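Local coordinates for protein mevalonate kinase, putative (Leishmania major, PDB 2HFS) that probably phosphorylates (R)-mevalonate with ATP, giving (R)-5-phosphomevalonate at the first of the three steps that lead from mevalonate to isopentenyl diphosphate, at residues Leu84-His88 with Leu89-Leu93; Arg64-Pro68 with Gly69-Gln73; Leu132-Asp136 with Glu137-Leu141. All coordinates share one frame; numbering follows the deposited sequence. Where two conformers were deposited one is given.

Along the chain the order is contact 2, contact 1, contact 3. Contact 2 starts helix 70-88 and contact 1 ends it, so the two mark opposite ends of the same helix; their centres are about 25 Å apart and their nearest atoms about 13 Å. Contact 3 follows helix 114-130 and starts helix 136-146. Its centre is about 14 Å from that of contact 1, and the two touch where H88 packs on L141 and, more loosely, L89 on L134; from contact 2 it is about 28 Å away, centre to centre. Contacts 2 and 1 thus set where helix 70-88 starts and stops, and its far end lies against the first turns of helix 136-146 in this part of the GHMP kinase fold.

Contact 1: Leu84-His88 with Leu89-Leu93; sequences LVLDH and LKVDL
V85 begins the contact with its carbonyl oxygen and one methyl. L89 N donates to V85 O at 2.9 Å, the last ordinary helical bond here, and L89 folds back over the same oxygen with CB and CG. The two side chains run side by side, V85 CG1 meeting L89 CD1 at 3.9 Å. V85, which is buried, also packs on S123 and L126 of helix 114-130.

L86 has two jobs. L86 O accepts from V91 N at 2.9 Å in a nearly straight bond (176° at the hydrogen), reaching five residues ahead instead of four. Its side chain then splits its methyls between two partners: L86 CD2 rests on V91 CG1 at 3.7 Å, and L86 CD1 meets L93 CD1 at 3.8 Å, with the L93 side chain lying roughly at right angles to it. Y130 of helix 114-130 packs against both V91 and L93.

D87 contributes its backbone: D87 O receives K90 N at 3.1 Å, with the donor well above the carbonyl plane. The methylenes of K90 bend back past this oxygen, K90 CE lying 3.7 Å from D87 O. The carboxylate of D87 turns elsewhere, to Q83.

H88 holds CG anti to its backbone N (chi1 176°), which leaves H88 CD2 3.7 Å from L89 CD2, oblique to the ring. Both residues continue onto S142 of helix 136-146.

K90 leaves the helix with positive phi (59°). That turn, together with the bonds from L86 O to V91 and from D87 O to K90 and the apolar L86-V91 contact beside them, is the Schellman motif that ends helix 70-88 and sends the chain toward strand 97-103.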
ATOM      1  N   LEU A  84     -13.936 -10.035 -11.023  1.00 12.18           N
ATOM      2  CA  LEU A  84     -12.705 -10.366 -11.751  1.00 13.68           C
ATOM      3  C   LEU A  84     -11.978 -11.551 -11.133  1.00 13.47           C
ATOM      4  O   LEU A  84     -11.489 -12.448 -11.840  1.00 12.53           O
ATOM      5  CB  LEU A  84     -11.793  -9.154 -11.775  1.00 13.23           C
ATOM      6  CG  LEU A  84     -12.181  -8.213 -12.929  1.00 14.21           C
ATOM      7  CD1 LEU A  84     -11.425  -6.922 -12.844  1.00 15.93           C
ATOM      8  CD2 LEU A  84     -11.924  -8.907 -14.266  1.00 16.59           C
ATOM      9  N   VAL A  85     -11.907 -11.542  -9.801  1.00 12.89           N
ATOM     10  CA  VAL A  85     -11.265 -12.621  -9.046  1.00 12.64           C
ATOM     11  C   VAL A  85     -12.070 -13.923  -9.155  1.00 13.46           C
ATOM     12  O   VAL A  85     -11.502 -14.991  -9.395  1.00 12.56           O
ATOM     13  CB  VAL A  85     -11.055 -12.221  -7.570  1.00 13.35           C
ATOM     14  CG1 VAL A  85     -10.510 -13.413  -6.723  1.00 13.10           C
ATOM     15  CG2 VAL A  85     -10.122 -11.002  -7.488  1.00 10.83           C
ATOM     16  N   LEU A  86     -13.386 -13.837  -8.975  1.00 12.47           N
ATOM     17  CA  LEU A  86     -14.225 -15.026  -9.121  1.00 12.46           C
ATOM     18  C   LEU A  86     -14.047 -15.663 -10.499  1.00 13.69           C
ATOM     19  O   LEU A  86     -13.826 -16.877 -10.594  1.00 14.74           O
ATOM     20  CB  LEU A  86     -15.700 -14.694  -8.879  1.00 12.61           C
ATOM     21  CG  LEU A  86     -16.027 -14.326  -7.433  1.00 11.99           C
ATOM     22  CD1 LEU A  86     -17.458 -13.767  -7.279  1.00 12.70           C
ATOM     23  CD2 LEU A  86     -15.854 -15.519  -6.560  1.00  8.61           C
ATOM     24  N   ASP A  87     -14.133 -14.846 -11.545  1.00 14.69           N
ATOM     25  CA  ASP A  87     -13.946 -15.327 -12.934  1.00 16.74           C
ATOM     26  C   ASP A  87     -12.558 -15.942 -13.131  1.00 16.66           C
ATOM     27  O   ASP A  87     -12.424 -16.999 -13.741  1.00 18.55           O
ATOM     28  CB  ASP A  87     -14.177 -14.204 -13.946  1.00 17.61           C
ATOM     29  CG  ASP A  87     -15.621 -13.706 -13.962  1.00 19.81           C
ATOM     30  OD1 ASP A  87     -16.536 -14.489 -13.627  1.00 21.38           O
ATOM     31  OD2 ASP A  87     -15.925 -12.538 -14.285  1.00 21.04           O
ATOM     32  N   HIS A  88     -11.532 -15.281 -12.601  1.00 16.30           N
ATOM     33  CA  HIS A  88     -10.157 -15.761 -12.709  1.00 16.47           C
ATOM     34  C   HIS A  88      -9.983 -17.113 -12.039  1.00 16.55           C
ATOM     35  O   HIS A  88      -9.266 -17.973 -12.538  1.00 16.49           O
ATOM     36  CB  HIS A  88      -9.189 -14.749 -12.091  1.00 16.84           C
ATOM     37  CG  HIS A  88      -7.765 -15.210 -12.064  1.00 17.02           C
ATOM     38  ND1 HIS A  88      -6.971 -15.255 -13.192  1.00 19.69           N
ATOM     39  CD2 HIS A  88      -6.990 -15.641 -11.040  1.00 16.50           C
ATOM     40  CE1 HIS A  88      -5.767 -15.687 -12.860  1.00 17.52           C
ATOM     41  NE2 HIS A  88      -5.757 -15.942 -11.565  1.00 19.17           N
ATOM     42  N   LEU A  89     -10.659 -17.294 -10.913  1.00 16.01           N
ATOM     43  CA  LEU A  89     -10.560 -18.534 -10.146  1.00 15.67           C
ATOM     44  C   LEU A  89     -11.595 -19.585 -10.550  1.00 15.91           C
ATOM     45  O   LEU A  89     -11.682 -20.655  -9.930  1.00 15.76           O
ATOM     46  CB  LEU A  89     -10.630 -18.209  -8.653  1.00 14.91           C
ATOM     47  CG  LEU A  89      -9.390 -17.412  -8.230  1.00 14.18           C
ATOM     48  CD1 LEU A  89      -9.404 -17.103  -6.751  1.00 14.04           C
ATOM     49  CD2 LEU A  89      -8.112 -18.171  -8.622  1.00 15.29           C
ATOM     50  N   LYS A  90     -12.365 -19.257 -11.587  1.00 14.97           N
ATOM     51  CA  LYS A  90     -13.381 -20.137 -12.137  1.00 16.53           C
ATOM     52  C   LYS A  90     -14.432 -20.516 -11.084  1.00 16.39           C
ATOM     53  O   LYS A  90     -14.821 -21.671 -10.954  1.00 18.62           O
ATOM     54  CB  LYS A  90     -12.725 -21.372 -12.781  1.00 17.25           C
ATOM     55  CG  LYS A  90     -11.717 -21.013 -13.880  1.00 21.25           C
ATOM     56  CD  LYS A  90     -12.387 -20.838 -15.225  1.00 25.55           C
ATOM     57  CE  LYS A  90     -11.705 -19.758 -16.061  1.00 27.81           C
ATOM     58  NZ  LYS A  90     -12.341 -19.626 -17.408  1.00 28.44           N
ATOM     59  N   VAL A  91     -14.870 -19.519 -10.328  1.00 16.00           N
ATOM     60  CA  VAL A  91     -15.879 -19.711  -9.308  1.00 14.33           C
ATOM     61  C   VAL A  91     -17.203 -19.159  -9.852  1.00 15.94           C
ATOM     62  O   VAL A  91     -17.250 -18.044 -10.384  1.00 16.27           O
ATOM     63  CB  VAL A  91     -15.471 -19.020  -7.995  1.00 14.51           C
ATOM     64  CG1 VAL A  91     -16.542 -19.177  -6.968  1.00 14.15           C
ATOM     65  CG2 VAL A  91     -14.134 -19.574  -7.500  1.00 13.66           C
ATOM     66  N   ASP A  92     -18.258 -19.961  -9.714  1.00 16.96           N
ATOM     67  CA  ASP A  92     -19.574 -19.708 -10.302  1.00 17.26           C
ATOM     68  C   ASP A  92     -20.586 -19.621  -9.180  1.00 17.12           C
ATOM     69  O   ASP A  92     -20.822 -20.613  -8.478  1.00 18.39           O
ATOM     70  CB  ASP A  92     -19.945 -20.894 -11.193  1.00 17.22           C
ATOM     71  CG  ASP A  92     -21.227 -20.667 -12.001  1.00 20.87           C
ATOM     72  OD1 ASP A  92     -22.144 -19.944 -11.546  1.00 19.70           O
ATOM     73  OD2 ASP A  92     -21.401 -21.208 -13.110  1.00 24.21           O
ATOM     74  N   LEU A  93     -21.194 -18.452  -9.024  1.00 16.52           N
ATOM     75  CA  LEU A  93     -22.109 -18.200  -7.921  1.00 16.44           C
ATOM     76  C   LEU A  93     -23.580 -18.079  -8.377  1.00 16.81           C
ATOM     77  O   LEU A  93     -24.435 -17.590  -7.633  1.00 16.66           O
ATOM     78  CB  LEU A  93     -21.637 -16.966  -7.130  1.00 14.56           C
ATOM     79  CG  LEU A  93     -20.226 -17.025  -6.475  1.00 15.59           C
ATOM     80  CD1 LEU A  93     -20.025 -15.869  -5.498  1.00 12.46           C
ATOM     81  CD2 LEU A  93     -19.909 -18.365  -5.776  1.00  9.69           C
TER

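Contact 2: Arg64-Pro68 with Gly69-Gln73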
ATOM      1  N   ARG A  64     -14.736  -3.263   7.482  1.00  7.74           N
ATOM      2  CA  ARG A  64     -13.449  -2.580   7.648  1.00  8.49           C
ATOM      3  C   ARG A  64     -13.602  -1.189   8.285  1.00  8.15           C
ATOM      4  O   ARG A  64     -14.594  -0.487   8.021  1.00  7.87           O
ATOM      5  CB  ARG A  64     -12.742  -2.447   6.289  1.00  6.28           C
ATOM      6  CG  ARG A  64     -12.479  -3.738   5.597  1.00 10.32           C
ATOM      7  CD  ARG A  64     -11.913  -3.550   4.214  1.00  6.06           C
ATOM      8  NE  ARG A  64     -12.870  -2.986   3.272  1.00  9.89           N
ATOM      9  CZ  ARG A  64     -12.529  -2.399   2.137  1.00  7.49           C
ATOM     10  NH1 ARG A  64     -11.238  -2.295   1.817  1.00  4.73           N
ATOM     11  NH2 ARG A  64     -13.471  -1.932   1.312  1.00  5.91           N
ATOM     12  N   PRO A  65     -12.641  -0.794   9.124  1.00  8.34           N
ATOM     13  CA  PRO A  65     -12.653   0.515   9.729  1.00  8.22           C
ATOM     14  C   PRO A  65     -12.175   1.607   8.769  1.00  8.06           C
ATOM     15  O   PRO A  65     -11.240   2.347   9.078  1.00  8.55           O
ATOM     16  CB  PRO A  65     -11.687   0.363  10.920  1.00  8.07           C
ATOM     17  CG  PRO A  65     -10.706  -0.669  10.496  1.00  8.41           C
ATOM     18  CD  PRO A  65     -11.495  -1.607   9.588  1.00  8.30           C
ATOM     19  N   ALA A  66     -12.830   1.694   7.621  1.00  8.11           N
ATOM     20  CA  ALA A  66     -12.474   2.665   6.607  1.00  8.33           C
ATOM     21  C   ALA A  66     -12.814   4.091   7.048  1.00  9.65           C
ATOM     22  O   ALA A  66     -13.715   4.303   7.866  1.00 10.80           O
ATOM     23  CB  ALA A  66     -13.161   2.316   5.293  1.00  9.46           C
ATOM     24  N   ILE A  67     -12.058   5.063   6.543  1.00 11.42           N
ATOM     25  CA  ILE A  67     -12.395   6.479   6.800  1.00 10.95           C
ATOM     26  C   ILE A  67     -13.802   6.778   6.267  1.00 11.45           C
ATOM     27  O   ILE A  67     -14.287   6.056   5.389  1.00  9.88           O
ATOM     28  CB  ILE A  67     -11.347   7.429   6.147  1.00 10.49           C
ATOM     29  CG1 ILE A  67     -11.220   7.170   4.642  1.00 12.37           C
ATOM     30  CG2 ILE A  67     -10.009   7.271   6.829  1.00 14.09           C
ATOM     31  CD1 ILE A  67     -10.692   8.352   3.883  1.00 15.61           C
ATOM     32  N   PRO A  68     -14.450   7.835   6.766  1.00 12.39           N
ATOM     33  CA  PRO A  68     -15.822   8.142   6.357  1.00 13.85           C
ATOM     34  C   PRO A  68     -15.997   8.313   4.857  1.00 13.73           C
ATOM     35  O   PRO A  68     -15.255   9.076   4.219  1.00 15.13           O
ATOM     36  CB  PRO A  68     -16.119   9.457   7.079  1.00 12.90           C
ATOM     37  CG  PRO A  68     -15.234   9.435   8.270  1.00 15.27           C
ATOM     38  CD  PRO A  68     -13.954   8.801   7.765  1.00 13.71           C
ATOM     39  N   GLY A  69     -16.979   7.592   4.308  1.00 15.29           N
ATOM     40  CA  GLY A  69     -17.321   7.657   2.882  1.00 13.43           C
ATOM     41  C   GLY A  69     -16.528   6.772   1.933  1.00 14.13           C
ATOM     42  O   GLY A  69     -16.930   6.591   0.770  1.00 12.37           O
ATOM     43  N   TYR A  70     -15.402   6.239   2.411  1.00 11.75           N
ATOM     44  CA  TYR A  70     -14.507   5.454   1.567  1.00 12.96           C
ATOM     45  C   TYR A  70     -15.202   4.216   1.009  1.00 12.56           C
ATOM     46  O   TYR A  70     -15.116   3.950  -0.184  1.00 10.39           O
ATOM     47  CB  TYR A  70     -13.213   5.053   2.288  1.00 14.30           C
ATOM     48  CG  TYR A  70     -12.341   4.112   1.447  1.00 13.07           C
ATOM     49  CD1 TYR A  70     -11.305   4.610   0.669  1.00 16.69           C
ATOM     50  CD2 TYR A  70     -12.578   2.726   1.424  1.00 15.44           C
ATOM     51  CE1 TYR A  70     -10.517   3.768  -0.120  1.00 12.36           C
ATOM     52  CE2 TYR A  70     -11.788   1.864   0.620  1.00 13.25           C
ATOM     53  CZ  TYR A  70     -10.754   2.407  -0.130  1.00 14.58           C
ATOM     54  OH  TYR A  70      -9.941   1.612  -0.906  1.00 16.33           O
ATOM     55  N   ILE A  71     -15.865   3.453   1.870  1.00 10.95           N
ATOM     56  CA  ILE A  71     -16.464   2.203   1.403  1.00 12.13           C
ATOM     57  C   ILE A  71     -17.575   2.473   0.381  1.00 12.61           C
ATOM     58  O   ILE A  71     -17.656   1.793  -0.639  1.00 11.64           O
ATOM     59  CB  ILE A  71     -16.939   1.314   2.569  1.00 11.70           C
ATOM     60  CG1 ILE A  71     -15.724   0.678   3.273  1.00 12.79           C
ATOM     61  CG2 ILE A  71     -17.916   0.233   2.058  1.00 12.95           C
ATOM     62  CD1 ILE A  71     -16.066  -0.097   4.513  1.00 14.88           C
ATOM     63  N   ALA A  72     -18.404   3.489   0.637  1.00 12.34           N
ATOM     64  CA  ALA A  72     -19.494   3.841  -0.291  1.00 13.42           C
ATOM     65  C   ALA A  72     -18.941   4.257  -1.644  1.00 13.39           C
ATOM     66  O   ALA A  72     -19.433   3.834  -2.673  1.00 13.34           O
ATOM     67  CB  ALA A  72     -20.381   4.958   0.294  1.00 13.62           C
ATOM     68  N   GLN A  73     -17.879   5.049  -1.619  0.50 14.00           N
ATOM     69  CA  GLN A  73     -17.300   5.611  -2.829  0.50 14.37           C
ATOM     70  C   GLN A  73     -16.521   4.591  -3.699  0.50 14.74           C
ATOM     71  O   GLN A  73     -16.329   4.818  -4.900  0.50 14.62           O
ATOM     72  CB  GLN A  73     -16.453   6.836  -2.449  0.50 15.15           C
ATOM     73  CG  GLN A  73     -17.211   8.193  -2.342  0.50 13.40           C
ATOM     74  CD  GLN A  73     -18.608   8.145  -1.688  0.50 16.87           C
ATOM     75  OE1 GLN A  73     -19.603   7.800  -2.344  0.50 16.36           O
ATOM     76  NE2 GLN A  73     -18.688   8.555  -0.425  0.50 10.75           N
TER
HETATM   77  O   HOH W   1     -10.759  -1.082  -0.792  1.00 13.81           O
HETATM   78  O   HOH W   2     -16.071   3.819   4.716  1.00 13.22           O
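A66 CB sits against I71 and Y70 at the start of helix 70-88, where a type II turn from I67 to Y70 leads into the helix and G69 takes the N-cap position. A66 CB is 3.7 Å from I71 CG1 and 3.9 Å from Y70 CD2, so it fills the angle between the first two side chains of the helix. Nearby, I67 CG1 packs on Y70 CB at 3.7 Å. With chi1 at 56°, I67 CG1 lies between its backbone N and carbonyl carbon, which turns that branch to Y70. I67 also touches F318 and W320 of strand 318-324, so this corner joins the helix start to the other sheet of the molecule, while P108 packs against A66 and Y70.

The turn is closed by Y70 N, which donates to I67 O at 3.2 Å. G69 occupies the third position of the turn with phi 85°, a value that suits glycine and is expected there in type II turns. A water extends the link: it donates to I67 O and accepts from I71 N, so I67 O is gripped by two donors and the N-H of I71, in the first turn of the helix, is satisfied.

Farther out, R64 brings its guanidinium to I71, R64 NH2 lying 4.0 Å from I71 CG1, while D62 forms a salt bridge with the same nitrogen. A second water lies in both the guanidinium plane and the Y70 ring plane, accepting from R64 NH1 at 2.9 Å and hydrogen-bonded to Y70 OH at 2.8 Å.

Contact 3: Leu132-Asp136 with Glu137-Leu141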
ATOM      1  N   LEU A 132      -8.053 -24.615  -3.315  1.00 12.89           N
ATOM      2  CA  LEU A 132      -7.332 -24.451  -4.574  1.00 13.59           C
ATOM      3  C   LEU A 132      -5.837 -24.558  -4.359  1.00 13.11           C
ATOM      4  O   LEU A 132      -5.081 -24.692  -5.330  1.00 12.98           O
ATOM      5  CB  LEU A 132      -7.655 -23.100  -5.219  1.00 11.86           C
ATOM      6  CG  LEU A 132      -9.131 -22.784  -5.478  1.00 13.92           C
ATOM      7  CD1 LEU A 132      -9.295 -21.360  -5.960  1.00 11.99           C
ATOM      8  CD2 LEU A 132      -9.761 -23.799  -6.464  1.00 12.67           C
ATOM      9  N   ASN A 133      -5.422 -24.482  -3.090  1.00 13.99           N
ATOM     10  CA  ASN A 133      -4.003 -24.499  -2.703  1.00 16.14           C
ATOM     11  C   ASN A 133      -3.167 -23.528  -3.542  1.00 16.96           C
ATOM     12  O   ASN A 133      -2.097 -23.890  -4.048  1.00 15.81           O
ATOM     13  CB  ASN A 133      -3.417 -25.916  -2.818  1.00 17.54           C
ATOM     14  CG  ASN A 133      -4.094 -26.916  -1.893  1.00 19.91           C
ATOM     15  OD1 ASN A 133      -4.601 -27.942  -2.350  1.00 22.58           O
ATOM     16  ND2 ASN A 133      -4.094 -26.631  -0.596  1.00 15.24           N
ATOM     17  N   LEU A 134      -3.660 -22.298  -3.694  1.00 15.82           N
ATOM     18  CA  LEU A 134      -2.914 -21.260  -4.400  1.00 16.15           C
ATOM     19  C   LEU A 134      -1.560 -21.029  -3.731  1.00 16.08           C
ATOM     20  O   LEU A 134      -1.450 -20.999  -2.495  1.00 16.98           O
ATOM     21  CB  LEU A 134      -3.709 -19.949  -4.432  1.00 15.85           C
ATOM     22  CG  LEU A 134      -4.551 -19.558  -5.652  1.00 19.18           C
ATOM     23  CD1 LEU A 134      -5.149 -20.750  -6.426  1.00 18.38           C
ATOM     24  CD2 LEU A 134      -5.621 -18.520  -5.282  1.00 15.76           C
ATOM     25  N   THR A 135      -0.536 -20.891  -4.564  1.00 16.35           N
ATOM     26  CA  THR A 135       0.772 -20.471  -4.106  1.00 14.91           C
ATOM     27  C   THR A 135       0.697 -18.948  -3.937  1.00 12.89           C
ATOM     28  O   THR A 135      -0.284 -18.318  -4.350  1.00 15.69           O
ATOM     29  CB  THR A 135       1.851 -20.830  -5.155  1.00 13.77           C
ATOM     30  OG1 THR A 135       1.637 -20.045  -6.328  1.00 15.98           O
ATOM     31  CG2 THR A 135       1.698 -22.273  -5.670  1.00 14.81           C
ATOM     32  N   ASP A 136       1.731 -18.355  -3.350  1.00 14.28           N
ATOM     33  CA  ASP A 136       1.795 -16.904  -3.188  1.00 13.38           C
ATOM     34  C   ASP A 136       1.772 -16.224  -4.553  1.00 13.52           C
ATOM     35  O   ASP A 136       1.063 -15.235  -4.771  1.00 12.25           O
ATOM     36  CB  ASP A 136       3.064 -16.513  -2.418  1.00 14.89           C
ATOM     37  CG  ASP A 136       2.916 -16.673  -0.914  1.00 15.32           C
ATOM     38  OD1 ASP A 136       1.784 -16.901  -0.400  1.00 14.58           O
ATOM     39  OD2 ASP A 136       3.896 -16.559  -0.154  1.00 18.10           O
ATOM     40  N   GLU A 137       2.547 -16.774  -5.481  1.00 14.21           N
ATOM     41  CA  GLU A 137       2.538 -16.293  -6.859  1.00 14.33           C
ATOM     42  C   GLU A 137       1.121 -16.274  -7.435  1.00 12.80           C
ATOM     43  O   GLU A 137       0.696 -15.267  -8.010  1.00 12.32           O
ATOM     44  CB  GLU A 137       3.495 -17.131  -7.708  1.00 14.67           C
ATOM     45  CG  GLU A 137       3.581 -16.725  -9.166  1.00 19.12           C
ATOM     46  CD  GLU A 137       4.646 -17.492  -9.946  1.00 20.03           C
ATOM     47  OE1 GLU A 137       4.900 -17.108 -11.114  1.00 26.54           O
ATOM     48  OE2 GLU A 137       5.237 -18.460  -9.407  1.00 24.37           O
ATOM     49  N   GLU A 138       0.394 -17.379  -7.256  1.00 13.25           N
ATOM     50  CA  GLU A 138      -0.984 -17.528  -7.729  1.00 12.30           C
ATOM     51  C   GLU A 138      -1.957 -16.532  -7.078  1.00 13.03           C
ATOM     52  O   GLU A 138      -2.801 -15.916  -7.762  1.00 12.48           O
ATOM     53  CB  GLU A 138      -1.439 -18.991  -7.551  1.00 14.90           C
ATOM     54  CG  GLU A 138      -1.058 -19.892  -8.728  1.00 12.38           C
ATOM     55  CD  GLU A 138      -1.048 -21.388  -8.430  1.00 17.36           C
ATOM     56  OE1 GLU A 138      -1.465 -21.835  -7.327  1.00 14.32           O
ATOM     57  OE2 GLU A 138      -0.584 -22.142  -9.322  1.00 19.36           O
ATOM     58  N   VAL A 139      -1.836 -16.356  -5.763  1.00  9.94           N
ATOM     59  CA  VAL A 139      -2.618 -15.338  -5.038  1.00 10.23           C
ATOM     60  C   VAL A 139      -2.333 -13.930  -5.582  1.00 11.13           C
ATOM     61  O   VAL A 139      -3.265 -13.161  -5.856  1.00 11.05           O
ATOM     62  CB  VAL A 139      -2.315 -15.384  -3.506  1.00 10.40           C
ATOM     63  CG1 VAL A 139      -2.980 -14.214  -2.785  1.00  8.13           C
ATOM     64  CG2 VAL A 139      -2.801 -16.704  -2.925  1.00 10.31           C
ATOM     65  N   ASN A 140      -1.047 -13.615  -5.741  1.00 10.62           N
ATOM     66  CA  ASN A 140      -0.597 -12.312  -6.255  1.00 11.54           C
ATOM     67  C   ASN A 140      -1.143 -11.968  -7.647  1.00 12.51           C
ATOM     68  O   ASN A 140      -1.581 -10.846  -7.876  1.00 14.14           O
ATOM     69  CB  ASN A 140       0.935 -12.209  -6.204  1.00 11.73           C
ATOM     70  CG  ASN A 140       1.440 -10.777  -6.313  1.00 13.86           C
ATOM     71  OD1 ASN A 140       0.766  -9.822  -5.910  1.00 12.33           O
ATOM     72  ND2 ASN A 140       2.648 -10.624  -6.846  1.00 14.19           N
ATOM     73  N   LEU A 141      -1.160 -12.962  -8.539  1.00 12.99           N
ATOM     74  CA  LEU A 141      -1.771 -12.848  -9.857  1.00 12.83           C
ATOM     75  C   LEU A 141      -3.271 -12.644  -9.795  1.00 11.99           C
ATOM     76  O   LEU A 141      -3.834 -11.863 -10.568  1.00 12.44           O
ATOM     77  CB  LEU A 141      -1.499 -14.100 -10.695  1.00 10.98           C
ATOM     78  CG  LEU A 141      -1.936 -13.920 -12.154  1.00 14.04           C
ATOM     79  CD1 LEU A 141      -0.900 -13.071 -12.862  1.00 14.10           C
ATOM     80  CD2 LEU A 141      -2.112 -15.265 -12.820  1.00 13.41           C
TER
HETATM   81  O   HOH W   3       3.116 -20.655  -8.736  1.00 27.26           O
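T135 and E138 form a capping box at the start of helix 136-146, each side chain bonded to the other's backbone N-H. E138 N donates to T135 OG1 at 3.1 Å, and T135 N donates to E138 OE1 at 3.1 Å, that oxygen being met from above the carboxylate plane. T135 OG1 stands between its backbone N and carbonyl carbon (chi1 67°), the rotation that aims it at the N-H of E138. The E138 chain runs extended back beside the threonine, with OE1 close to T135 CG2 as well. A carboxylate at the positive end of a helix dipole is probably favoured there.

The backbone bonds begin at once: V139 N reaches T135 O at 2.9 Å and N140 N reaches D136 O at 2.8 Å. The carboxylate of D136 turns to R124 in a salt bridge, and the amide of N140 turns to N159 and T160 of helix 157-164.

Apolar packing sits on one flank of the cap. L134 CB meets V139 CG2 at 3.7 Å, while L134 CG lies on E138 CB at 3.7 Å; V139 continues onto V120 of helix 114-130.

A water joins the side chains of E137 and T135 at the surface: it donates to E137 OE2 at 3.1 Å and is hydrogen-bonded to T135 OG1 at 2.9 Å, giving the capping oxygen a second partner in addition to E138 N.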